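Local coordinates for conserved hypothetical protein (Sulfolobus solfataricus, PDB 2FNA) that binds ADP and magnesium in a P-loop nucleotide site and probably hydrolyses ATP as an archaeal AAA+ ATPase, at residues N86-V89 with K90-S94; V150-G154 with V155-P159; L183-L187 with R188-P192; S194-G198 with R199-T203. All coordinates share one frame; numbering follows the deposited sequence.

Contact 1 (N86-V89 with K90-S94)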
loop_
_atom_site.group_PDB
_atom_site.type_symbol
_atom_site.label_atom_id
_atom_site.label_comp_id
_atom_site.label_asym_id
_atom_site.label_seq_id
_atom_site.Cartn_x
_atom_site.Cartn_y
_atom_site.Cartn_z
ATOM N N ASN A 86 4.002 10.670 20.249
ATOM C CA ASN A 86 3.214 11.509 21.151
ATOM C C ASN A 86 1.805 10.933 21.432
ATOM O O ASN A 86 1.263 11.096 22.536
ATOM C CB ASN A 86 3.137 12.948 20.613
ATOM C CG ASN A 86 4.418 13.747 20.869
ATOM O OD1 ASN A 86 5.162 13.469 21.811
ATOM N ND2 ASN A 86 4.665 14.755 20.031
ATOM N N LYS A 87 1.233 10.248 20.440
ATOM C CA LYS A 87 -0.007 9.499 20.626
ATOM C C LYS A 87 0.212 8.267 21.533
ATOM O O LYS A 87 -0.655 7.912 22.360
ATOM C CB LYS A 87 -0.558 9.044 19.276
ATOM C CG LYS A 87 -0.798 10.145 18.249
ATOM C CD LYS A 87 -1.361 9.537 16.980
ATOM C CE LYS A 87 -1.508 10.550 15.866
ATOM N NZ LYS A 87 -2.160 9.929 14.670
ATOM N N LEU A 88 1.376 7.631 21.379
ATOM C CA LEU A 88 1.709 6.410 22.112
ATOM C C LEU A 88 2.020 6.644 23.594
ATOM O O LEU A 88 1.648 5.817 24.433
ATOM C CB LEU A 88 2.876 5.675 21.453
ATOM C CG LEU A 88 3.223 4.324 22.075
ATOM C CD1 LEU A 88 2.093 3.344 21.888
ATOM C CD2 LEU A 88 4.518 3.742 21.531
ATOM N N VAL A 89 2.703 7.743 23.916
ATOM C CA VAL A 89 2.967 8.095 25.326
ATOM C C VAL A 89 1.662 8.240 26.131
ATOM O O VAL A 89 1.583 7.803 27.264
ATOM C CB VAL A 89 3.836 9.376 25.476
ATOM C CG1 VAL A 89 5.166 9.196 24.774
ATOM C CG2 VAL A 89 3.112 10.623 24.959
ATOM N N LYS A 90 0.636 8.812 25.511
ATOM C CA LYS A 90 -0.681 8.865 26.113
ATOM C C LYS A 90 -1.190 7.475 26.489
ATOM O O LYS A 90 -1.814 7.328 27.536
ATOM C CB LYS A 90 -1.683 9.551 25.182
ATOM C CG LYS A 90 -1.397 11.021 24.973
ATOM C CD LYS A 90 -2.424 11.666 24.064
ATOM C CE LYS A 90 -2.371 13.189 24.162
ATOM N NZ LYS A 90 -3.298 13.848 23.193
ATOM N N ARG A 91 -0.943 6.461 25.653
ATOM C CA ARG A 91 -1.290 5.076 26.014
ATOM C C ARG A 91 -0.262 4.415 26.930
ATOM O O ARG A 91 -0.623 3.552 27.730
ATOM C CB ARG A 91 -1.500 4.182 24.783
ATOM C CG ARG A 91 -1.612 2.678 25.140
ATOM C CD ARG A 91 -2.746 1.954 24.430
ATOM N NE ARG A 91 -2.951 0.608 24.988
ATOM C CZ ARG A 91 -3.754 -0.316 24.457
ATOM N NH1 ARG A 91 -4.451 -0.051 23.351
ATOM N NH2 ARG A 91 -3.864 -1.511 25.035
ATOM N N LEU A 92 1.011 4.778 26.801
ATOM C CA LEU A 92 2.070 4.150 27.601
ATOM C C LEU A 92 2.737 5.149 28.552
ATOM O O LEU A 92 3.846 5.599 28.296
ATOM C CB LEU A 92 3.122 3.476 26.702
ATOM C CG LEU A 92 2.744 2.204 25.916
ATOM C CD1 LEU A 92 3.946 1.719 25.112
ATOM C CD2 LEU A 92 2.223 1.060 26.791
ATOM N N PRO A 93 2.064 5.474 29.678
ATOM C CA PRO A 93 2.615 6.347 30.718
ATOM C C PRO A 93 4.131 6.248 30.998
ATOM O O PRO A 93 4.767 7.283 31.199
ATOM C CB PRO A 93 1.821 5.924 31.958
ATOM C CG PRO A 93 0.481 5.620 31.417
ATOM C CD PRO A 93 0.697 5.040 30.035
ATOM N N SER A 94 4.694 5.037 31.024
ATOM C CA SER A 94 6.121 4.853 31.363
ATOM C C SER A 94 7.060 5.035 30.168
ATOM O O SER A 94 8.274 4.832 30.292
ATOM C CB SER A 94 6.364 3.469 31.976
ATOM O OG SER A 94 6.075 2.427 31.056
#

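Contact 2 (V150-G154 with V155-P159). With EDO (1,2-ethanediol), chain I.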
loop_
_atom_site.group_PDB
_atom_site.type_symbol
_atom_site.label_atom_id
_atom_site.label_comp_id
_atom_site.label_asym_id
_atom_site.label_seq_id
_atom_site.Cartn_x
_atom_site.Cartn_y
_atom_site.Cartn_z
ATOM N N VAL A 150 12.225 3.378 0.580
ATOM C CA VAL A 150 13.282 3.364 -0.418
ATOM C C VAL A 150 13.785 4.788 -0.699
ATOM O O VAL A 150 14.980 5.027 -0.949
ATOM C CB VAL A 150 12.756 2.808 -1.763
ATOM C CG1 VAL A 150 13.752 3.048 -2.849
ATOM C CG2 VAL A 150 12.460 1.323 -1.662
ATOM N N LYS A 151 12.842 5.713 -0.691
ATOM C CA LYS A 151 13.118 7.147 -0.903
ATOM C C LYS A 151 13.819 7.794 0.277
ATOM O O LYS A 151 14.363 8.883 0.155
ATOM C CB LYS A 151 11.808 7.870 -1.141
ATOM C CG LYS A 151 11.046 7.434 -2.372
ATOM C CD LYS A 151 9.609 7.933 -2.284
ATOM C CE LYS A 151 8.798 7.606 -3.536
ATOM N NZ LYS A 151 7.457 8.269 -3.460
ATOM N N LEU A 152 13.799 7.138 1.432
ATOM C CA LEU A 152 14.513 7.635 2.603
ATOM C C LEU A 152 16.021 7.218 2.554
ATOM O O LEU A 152 16.508 6.401 3.355
ATOM C CB LEU A 152 13.818 7.133 3.863
ATOM C CG LEU A 152 14.316 7.609 5.234
ATOM C CD1 LEU A 152 13.947 9.035 5.513
ATOM C CD2 LEU A 152 13.739 6.735 6.316
ATOM N N ARG A 153 16.742 7.838 1.626
ATOM C CA ARG A 153 18.043 7.370 1.164
ATOM C C ARG A 153 19.136 7.547 2.171
ATOM O O ARG A 153 20.146 6.843 2.112
ATOM C CB ARG A 153 18.485 8.124 -0.078
ATOM C CG ARG A 153 17.524 8.162 -1.227
ATOM C CD ARG A 153 17.715 7.014 -2.178
ATOM N NE ARG A 153 16.686 7.047 -3.211
ATOM C CZ ARG A 153 16.327 6.000 -3.955
ATOM N NH1 ARG A 153 16.881 4.803 -3.784
ATOM N NH2 ARG A 153 15.384 6.154 -4.868
ATOM N N GLY A 154 18.967 8.510 3.067
ATOM C CA GLY A 154 19.985 8.817 4.050
ATOM C C GLY A 154 19.882 8.089 5.372
ATOM O O GLY A 154 20.626 8.387 6.296
ATOM N N VAL A 155 18.955 7.137 5.464
ATOM C CA VAL A 155 18.807 6.307 6.642
ATOM C C VAL A 155 18.687 4.856 6.180
ATOM O O VAL A 155 17.920 4.566 5.278
ATOM C CB VAL A 155 17.525 6.690 7.397
ATOM C CG1 VAL A 155 17.262 5.765 8.559
ATOM C CG2 VAL A 155 17.604 8.118 7.871
ATOM N N ASN A 156 19.410 3.953 6.834
ATOM C CA ASN A 156 19.206 2.518 6.671
ATOM C C ASN A 156 18.579 1.884 7.916
ATOM O O ASN A 156 19.264 1.656 8.913
ATOM C CB ASN A 156 20.531 1.824 6.325
ATOM C CG ASN A 156 20.362 0.329 6.102
ATOM O OD1 ASN A 156 19.246 -0.149 5.936
ATOM N ND2 ASN A 156 21.476 -0.413 6.088
ATOM N N LEU A 157 17.278 1.575 7.833
ATOM C CA LEU A 157 16.548 1.008 8.957
ATOM C C LEU A 157 16.669 -0.500 9.071
ATOM O O LEU A 157 16.226 -1.074 10.060
ATOM C CB LEU A 157 15.070 1.372 8.860
ATOM C CG LEU A 157 14.733 2.866 8.933
ATOM C CD1 LEU A 157 13.223 3.043 8.652
ATOM C CD2 LEU A 157 15.105 3.476 10.266
ATOM N N LEU A 158 17.291 -1.151 8.093
ATOM C CA LEU A 158 17.271 -2.601 8.057
ATOM C C LEU A 158 17.960 -3.250 9.247
ATOM O O LEU A 158 17.432 -4.205 9.781
ATOM C CB LEU A 158 17.819 -3.142 6.727
ATOM C CG LEU A 158 17.043 -2.831 5.445
ATOM C CD1 LEU A 158 17.710 -3.466 4.205
ATOM C CD2 LEU A 158 15.597 -3.262 5.522
ATOM N N PRO A 159 19.166 -2.778 9.633
ATOM C CA PRO A 159 19.808 -3.401 10.791
ATOM C C PRO A 159 18.960 -3.311 12.067
ATOM O O PRO A 159 18.912 -4.252 12.831
ATOM C CB PRO A 159 21.119 -2.638 10.927
ATOM C CG PRO A 159 21.371 -2.063 9.579
ATOM C CD PRO A 159 20.017 -1.749 9.027
HETATM C C1 EDO I . 21.643 -3.700 4.177
HETATM O O1 EDO I . 22.031 -3.217 5.505
HETATM C C2 EDO I . 22.725 -4.534 3.471
HETATM O O2 EDO I . 22.317 -5.032 2.169
#

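Contact 3 (L183-L187 with R188-P192). With EDO (1,2-ethanediol), chain I.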
loop_
_atom_site.group_PDB
_atom_site.type_symbol
_atom_site.label_atom_id
_atom_site.label_comp_id
_atom_site.label_asym_id
_atom_site.label_seq_id
_atom_site.Cartn_x
_atom_site.Cartn_y
_atom_site.Cartn_z
ATOM N N LEU A 183 8.537 -3.437 -2.540
ATOM C CA LEU A 183 8.560 -3.802 -1.098
ATOM C C LEU A 183 9.592 -4.883 -0.776
ATOM O O LEU A 183 10.396 -4.744 0.155
ATOM C CB LEU A 183 7.195 -4.259 -0.630
ATOM C CG LEU A 183 7.098 -4.653 0.880
ATOM C CD1 LEU A 183 7.587 -3.512 1.781
ATOM C CD2 LEU A 183 5.704 -5.068 1.303
ATOM N N TYR A 184 9.598 -5.959 -1.566
ATOM C CA TYR A 184 10.635 -6.986 -1.411
ATOM C C TYR A 184 12.065 -6.450 -1.631
ATOM O O TYR A 184 12.986 -6.803 -0.890
ATOM C CB TYR A 184 10.315 -8.213 -2.284
ATOM C CG TYR A 184 9.242 -9.110 -1.674
ATOM C CD1 TYR A 184 7.885 -8.841 -1.833
ATOM C CD2 TYR A 184 9.592 -10.238 -0.937
ATOM C CE1 TYR A 184 6.904 -9.673 -1.259
ATOM C CE2 TYR A 184 8.631 -11.056 -0.373
ATOM C CZ TYR A 184 7.291 -10.767 -0.533
ATOM O OH TYR A 184 6.361 -11.634 0.004
ATOM N N ASP A 185 12.251 -5.620 -2.662
ATOM C CA ASP A 185 13.517 -4.968 -2.935
ATOM C C ASP A 185 13.935 -4.100 -1.750
ATOM O O ASP A 185 15.099 -4.102 -1.350
ATOM C CB ASP A 185 13.413 -4.065 -4.159
ATOM C CG ASP A 185 13.318 -4.845 -5.426
ATOM O OD1 ASP A 185 13.337 -6.078 -5.335
ATOM O OD2 ASP A 185 13.207 -4.231 -6.505
ATOM N N TYR A 186 12.986 -3.364 -1.193
ATOM C CA TYR A 186 13.279 -2.524 -0.010
ATOM C C TYR A 186 13.891 -3.320 1.176
ATOM O O TYR A 186 14.828 -2.866 1.832
ATOM C CB TYR A 186 12.040 -1.767 0.453
ATOM C CG TYR A 186 12.316 -1.092 1.776
ATOM C CD1 TYR A 186 13.208 -0.028 1.853
ATOM C CD2 TYR A 186 11.806 -1.595 2.940
ATOM C CE1 TYR A 186 13.527 0.563 3.073
ATOM C CE2 TYR A 186 12.107 -1.019 4.144
ATOM C CZ TYR A 186 12.992 0.052 4.205
ATOM O OH TYR A 186 13.264 0.626 5.447
ATOM N N LEU A 187 13.337 -4.494 1.418
ATOM C CA LEU A 187 13.699 -5.375 2.521
ATOM C C LEU A 187 14.910 -6.268 2.150
ATOM O O LEU A 187 15.416 -7.009 3.006
ATOM C CB LEU A 187 12.471 -6.227 2.917
ATOM C CG LEU A 187 11.219 -5.514 3.466
ATOM C CD1 LEU A 187 9.999 -6.424 3.517
ATOM C CD2 LEU A 187 11.456 -4.920 4.844
ATOM N N ARG A 188 15.356 -6.134 0.886
ATOM C CA ARG A 188 16.564 -6.761 0.359
ATOM C C ARG A 188 16.531 -8.282 0.542
ATOM O O ARG A 188 17.536 -8.901 0.832
ATOM C CB ARG A 188 17.829 -6.128 0.975
ATOM C CG ARG A 188 17.780 -4.595 0.995
ATOM C CD ARG A 188 19.125 -3.916 1.207
ATOM N NE ARG A 188 19.024 -2.450 1.122
ATOM C CZ ARG A 188 20.070 -1.612 1.143
ATOM N NH1 ARG A 188 21.319 -2.064 1.218
ATOM N NH2 ARG A 188 19.873 -0.301 1.062
ATOM N N VAL A 189 15.357 -8.861 0.343
ATOM C CA VAL A 189 15.127 -10.304 0.451
ATOM C C VAL A 189 16.015 -11.126 -0.454
ATOM O O VAL A 189 16.265 -12.317 -0.179
ATOM C CB VAL A 189 13.603 -10.608 0.199
ATOM C CG1 VAL A 189 13.309 -12.090 0.165
ATOM C CG2 VAL A 189 12.794 -9.981 1.294
ATOM N N GLU A 190 16.504 -10.492 -1.522
ATOM C CA GLU A 190 17.397 -11.127 -2.507
ATOM C C GLU A 190 18.886 -11.117 -2.162
ATOM O O GLU A 190 19.688 -11.664 -2.884
ATOM C CB GLU A 190 17.185 -10.478 -3.892
ATOM C CG GLU A 190 17.955 -9.146 -4.183
ATOM C CD GLU A 190 17.535 -7.926 -3.304
ATOM O OE1 GLU A 190 16.370 -7.884 -2.775
ATOM O OE2 GLU A 190 18.400 -7.010 -3.152
ATOM N N ASP A 191 19.266 -10.461 -1.084
ATOM C CA ASP A 191 20.663 -10.196 -0.794
ATOM C C ASP A 191 21.106 -10.991 0.430
ATOM O O ASP A 191 20.689 -10.689 1.540
ATOM C CB ASP A 191 20.835 -8.705 -0.562
ATOM C CG ASP A 191 22.274 -8.296 -0.243
ATOM O OD1 ASP A 191 23.166 -9.177 -0.122
ATOM O OD2 ASP A 191 22.495 -7.060 -0.110
ATOM N N PRO A 192 21.947 -12.017 0.224
ATOM C CA PRO A 192 22.369 -12.852 1.347
ATOM C C PRO A 192 23.052 -12.103 2.487
ATOM O O PRO A 192 23.069 -12.610 3.599
ATOM C CB PRO A 192 23.361 -13.847 0.719
ATOM C CG PRO A 192 23.194 -13.769 -0.727
ATOM C CD PRO A 192 22.509 -12.479 -1.060
HETATM C C1 EDO I . 21.643 -3.700 4.177
HETATM O O1 EDO I . 22.031 -3.217 5.505
HETATM C C2 EDO I . 22.725 -4.534 3.471
HETATM O O2 EDO I . 22.317 -5.032 2.169
HETATM O O HOH W 1 17.103 -4.674 -3.091
HETATM O O HOH W 2 14.007 -8.172 -3.857
HETATM O O HOH W 3 16.628 -0.980 1.718
#

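Contact 4 (S194-G198 with R199-T203). With EDO (1,2-ethanediol), chain F.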
loop_
_atom_site.group_PDB
_atom_site.type_symbol
_atom_site.label_atom_id
_atom_site.label_comp_id
_atom_site.label_asym_id
_atom_site.label_seq_id
_atom_site.Cartn_x
_atom_site.Cartn_y
_atom_site.Cartn_z
ATOM N N SER A 194 22.239 -9.038 3.562
ATOM C CA SER A 194 21.337 -8.090 4.164
ATOM C C SER A 194 20.774 -8.587 5.498
ATOM O O SER A 194 20.662 -9.804 5.733
ATOM C CB SER A 194 20.212 -7.728 3.196
ATOM O OG SER A 194 19.144 -8.641 3.254
ATOM N N PRO A 195 20.446 -7.643 6.395
ATOM C CA PRO A 195 20.016 -7.945 7.764
ATOM C C PRO A 195 18.792 -8.838 7.907
ATOM O O PRO A 195 18.744 -9.600 8.841
ATOM C CB PRO A 195 19.698 -6.561 8.331
ATOM C CG PRO A 195 20.574 -5.648 7.578
ATOM C CD PRO A 195 20.506 -6.184 6.182
ATOM N N LEU A 196 17.818 -8.730 7.003
ATOM C CA LEU A 196 16.617 -9.568 7.054
ATOM C C LEU A 196 16.669 -10.810 6.153
ATOM O O LEU A 196 15.695 -11.543 6.099
ATOM C CB LEU A 196 15.375 -8.751 6.673
ATOM C CG LEU A 196 15.005 -7.572 7.581
ATOM C CD1 LEU A 196 13.774 -6.837 7.048
ATOM C CD2 LEU A 196 14.760 -8.067 9.005
ATOM N N PHE A 197 17.799 -11.084 5.500
ATOM C CA PHE A 197 17.883 -12.249 4.644
ATOM C C PHE A 197 17.559 -13.543 5.400
ATOM O O PHE A 197 18.082 -13.762 6.478
ATOM C CB PHE A 197 19.252 -12.382 4.008
ATOM C CG PHE A 197 19.326 -13.507 3.011
ATOM C CD1 PHE A 197 18.797 -13.350 1.732
ATOM C CD2 PHE A 197 19.867 -14.735 3.361
ATOM C CE1 PHE A 197 18.836 -14.397 0.812
ATOM C CE2 PHE A 197 19.916 -15.782 2.430
ATOM C CZ PHE A 197 19.395 -15.596 1.157
ATOM N N GLY A 198 16.713 -14.396 4.816
ATOM C CA GLY A 198 16.488 -15.737 5.350
ATOM C C GLY A 198 15.464 -15.807 6.468
ATOM O O GLY A 198 15.185 -16.888 6.984
ATOM N N ARG A 199 14.882 -14.656 6.821
ATOM C CA ARG A 199 13.894 -14.567 7.889
ATOM C C ARG A 199 12.502 -14.588 7.309
ATOM O O ARG A 199 12.238 -13.905 6.341
ATOM C CB ARG A 199 14.139 -13.286 8.689
ATOM C CG ARG A 199 15.451 -13.370 9.423
ATOM C CD ARG A 199 15.931 -12.049 9.950
ATOM N NE ARG A 199 17.084 -12.259 10.821
ATOM C CZ ARG A 199 18.323 -12.543 10.401
ATOM N NH1 ARG A 199 18.642 -12.645 9.099
ATOM N NH2 ARG A 199 19.279 -12.721 11.305
ATOM N N ALA A 200 11.599 -15.368 7.880
ATOM C CA ALA A 200 10.281 -15.506 7.274
ATOM C C ALA A 200 9.349 -14.379 7.724
ATOM O O ALA A 200 9.412 -13.924 8.865
ATOM C CB ALA A 200 9.679 -16.885 7.551
ATOM N N PHE A 201 8.545 -13.888 6.777
ATOM C CA PHE A 201 7.502 -12.920 7.052
ATOM C C PHE A 201 6.154 -13.603 6.969
ATOM O O PHE A 201 5.915 -14.374 6.040
ATOM C CB PHE A 201 7.546 -11.793 6.022
ATOM C CG PHE A 201 8.906 -11.149 5.867
ATOM C CD1 PHE A 201 9.773 -11.036 6.942
ATOM C CD2 PHE A 201 9.300 -10.628 4.640
ATOM C CE1 PHE A 201 11.018 -10.447 6.798
ATOM C CE2 PHE A 201 10.543 -10.010 4.494
ATOM C CZ PHE A 201 11.397 -9.929 5.580
ATOM N N SER A 202 5.280 -13.336 7.939
ATOM C CA SER A 202 3.882 -13.738 7.856
ATOM C C SER A 202 3.233 -12.811 6.830
ATOM O O SER A 202 3.231 -11.566 7.000
ATOM C CB SER A 202 3.177 -13.595 9.197
ATOM O OG SER A 202 1.821 -14.013 9.117
ATOM N N THR A 203 2.698 -13.410 5.768
ATOM C CA THR A 203 2.255 -12.642 4.584
ATOM C C THR A 203 0.762 -12.864 4.328
ATOM O O THR A 203 0.276 -14.016 4.331
ATOM C CB THR A 203 3.092 -13.041 3.351
ATOM O OG1 THR A 203 4.480 -12.891 3.673
ATOM C CG2 THR A 203 2.759 -12.134 2.123
HETATM C C1 EDO F . 9.101 -15.226 1.780
HETATM O O1 EDO F . 8.093 -14.631 0.919
HETATM C C2 EDO F . 9.336 -14.490 3.097
HETATM O O2 EDO F . 8.925 -15.336 4.182
HETATM O O HOH W 4 13.783 -12.309 4.202
#

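Contact 1 (N86-V89 with K90-S94)
The backbone hydrogen bond from Leu92 N to Leu88 O, 2.7 Å long, lies near the C-terminal end of helix 74-91. It lies in the carbonyl plane of Leu88, with an N-H...O angle of 144°. Leu88 and Leu92 are four residues apart, and their side chains run side by side in the same direction. The methyl CD1 of Leu92 rests against both CG and CD1 of Leu88, with the two CD1 atoms 4.1 Å apart. Leu88 reaches this place because its CG is anti to the backbone N (chi1 -175°). On another side of the turn, Lys90 CB lies 3.4 Å from Lys87 O, and Lys90 CG lies 3.6 Å from Asn86 O. The rest of the Lys90 chain is extended and leads away from the turn. Pro93 has no N-H to give, and its CD lies 4.0 Å from Val89 O. Lys87 and Lys90 are exposed, while Leu88 and Val89 are buried against Leu95 of helix 95-98, and Val89 also meets Leu96. Asn86 OD1 accepts from Ile112 N in strand 112-114. Arg91 NH2 bonds to Asn55 O, just beyond helix 43-54.

Contact 2 (V150-G154 with V155-P159)
Leu152 and Val155 meet across a type I beta turn in the loop between strand 139-144 and helix 158-167. The turn is closed by a weak hydrogen bond from Val155 N to Leu152 O, 3.3 Å long but fairly straight at 164°. Leu152 is also the centre of an inverse gamma turn, in which Arg153 N bonds weakly to Lys151 O. The packed side of the loop is apolar. The Leu152 side chain crosses that of Val155 at a slant, and Leu152 CD2 lies 3.9 Å from Val155 CB. The same methyl is 4.4 Å from Leu157 CD1, a looser approach. With CG anti to the backbone N (chi1 -175°), Leu152 carries CD2 to both neighbours. Helix 74-91 adds to this cluster: Phe77 touches Leu152 and Leu157, and Tyr74 touches Val155. The other side is polar and more exposed. Arg153 and Gly154 lie there, and the guanidinium of Arg153 has Val150 O over one face, offset toward its rim. Asn156, also exposed, caps the turn that leads into helix 158-167. Its OD1 accepts from Leu158 N at 3.1 Å, with the donor 52° out of the carbonyl plane. The other arm of the amide binds a 1,2-ethanediol, probably from the crystallisation liquor: Asn156 ND2 donates to its O1 at 2.9 Å.

Contact 3 (L183-L187 with R188-P192)
A Schellman motif ends helix 180-186, where Arg188 takes a positive phi of 56°. Arg188 N donates to Asp185 O at 3.0 Å, from well above the carbonyl plane. Val189 N reaches back to Tyr184 O in a weaker bond of 3.4 Å. Next to this wrap, Val189 CG2 sits 3.9 Å from Tyr184 CD2 and 4.1 Å from Leu187 CB. The valine methyl meets the ring obliquely. Water joins the polar groups. Glu190 folds back toward the helix, since its CG lies between the backbone N and the carbonyl carbon (chi1 83°) and the chain bends again at chi2. One water donates to Asp185 OD1 and Glu190 OE1, which stand 4.4 Å apart, and probably eases the repulsion of the two carboxylates. A second water donates to Asp185 O and Glu190 OE2. Asp185 OD2 makes a salt bridge to Lys334. In the Arg188 conformer described, one of two modelled, a third water donates to Tyr186 O and accepts from Arg188 NE. This link is tentative, as is the weak one from NH1 through O2 of a 1,2-ethanediol to Asp191 OD2. The type I turn from Arg188 to Asp191 starts at the same residue, so the Schellman motif runs into a beta turn.

Contact 4 (S194-G198 with R199-T203)
Arg199 folds back over the two turns that precede it and lays its side chain along their carbonyls. These are a type I turn from Ser194 to Phe197 and a type II turn from Leu196 to Arg199. The second is closed by Arg199 N bonding to Leu196 O at 3.3 Å. Arg199 CB lies 3.5 Å from Leu196 O, and CG passes the same oxygen more loosely. Arg199 CD comes next, 3.9 Å from Leu196 CA. The chain is extended from CG to NE, then turns at chi4 (75°). This sets one face of the guanidinium under Pro195 O, which is 3.4 Å from Arg199 CZ. Arg199 NH1 lies 2.9 Å from Phe197 O, which is near the guanidinium plane. NH2 makes a salt bridge to Asp166. With the side chain cut back to alanine, Asp166 is likely to lose its charged mate, and the carbonyls of Pro195 and Phe197 the guanidinium beside them. A water donates to Leu196 O and Arg199 O, tying the turn to the outgoing chain. Leu196 CD1 meets Phe201 CZ at 4.2 Å, the two side chains at about a right angle. Pro195 and Leu196 pack on Ala162 of helix 158-167. Phe201 packs on Ile32 and Leu34 of strand 32-37, beside which strand 202-206 forms one edge of the parallel sheet.

In the fold
Contacts 2, 3 and 4 form one cluster, while contact 1 stands apart, its centre 26 to 33 Å from theirs. Contacts 3 and 4 are closest, with centres about 9 Å apart. Ser194 OG probably hydrogen-bonds to Arg188 O, and Phe197 packs on Val189, Asp191 and Pro192. Contact 2 joins contact 3 where Leu157 CB lies 3.9 Å from Tyr186 OH, and the two share a 1,2-ethanediol. It joins contact 4 where Pro195 CB lies 3.6 Å from Leu158 O. All four lie in the P-loop ATPase region. The chain of contact 4 runs into strand 202-206, next to strand 32-37, which leads to the probable Walker A loop at the ADP site.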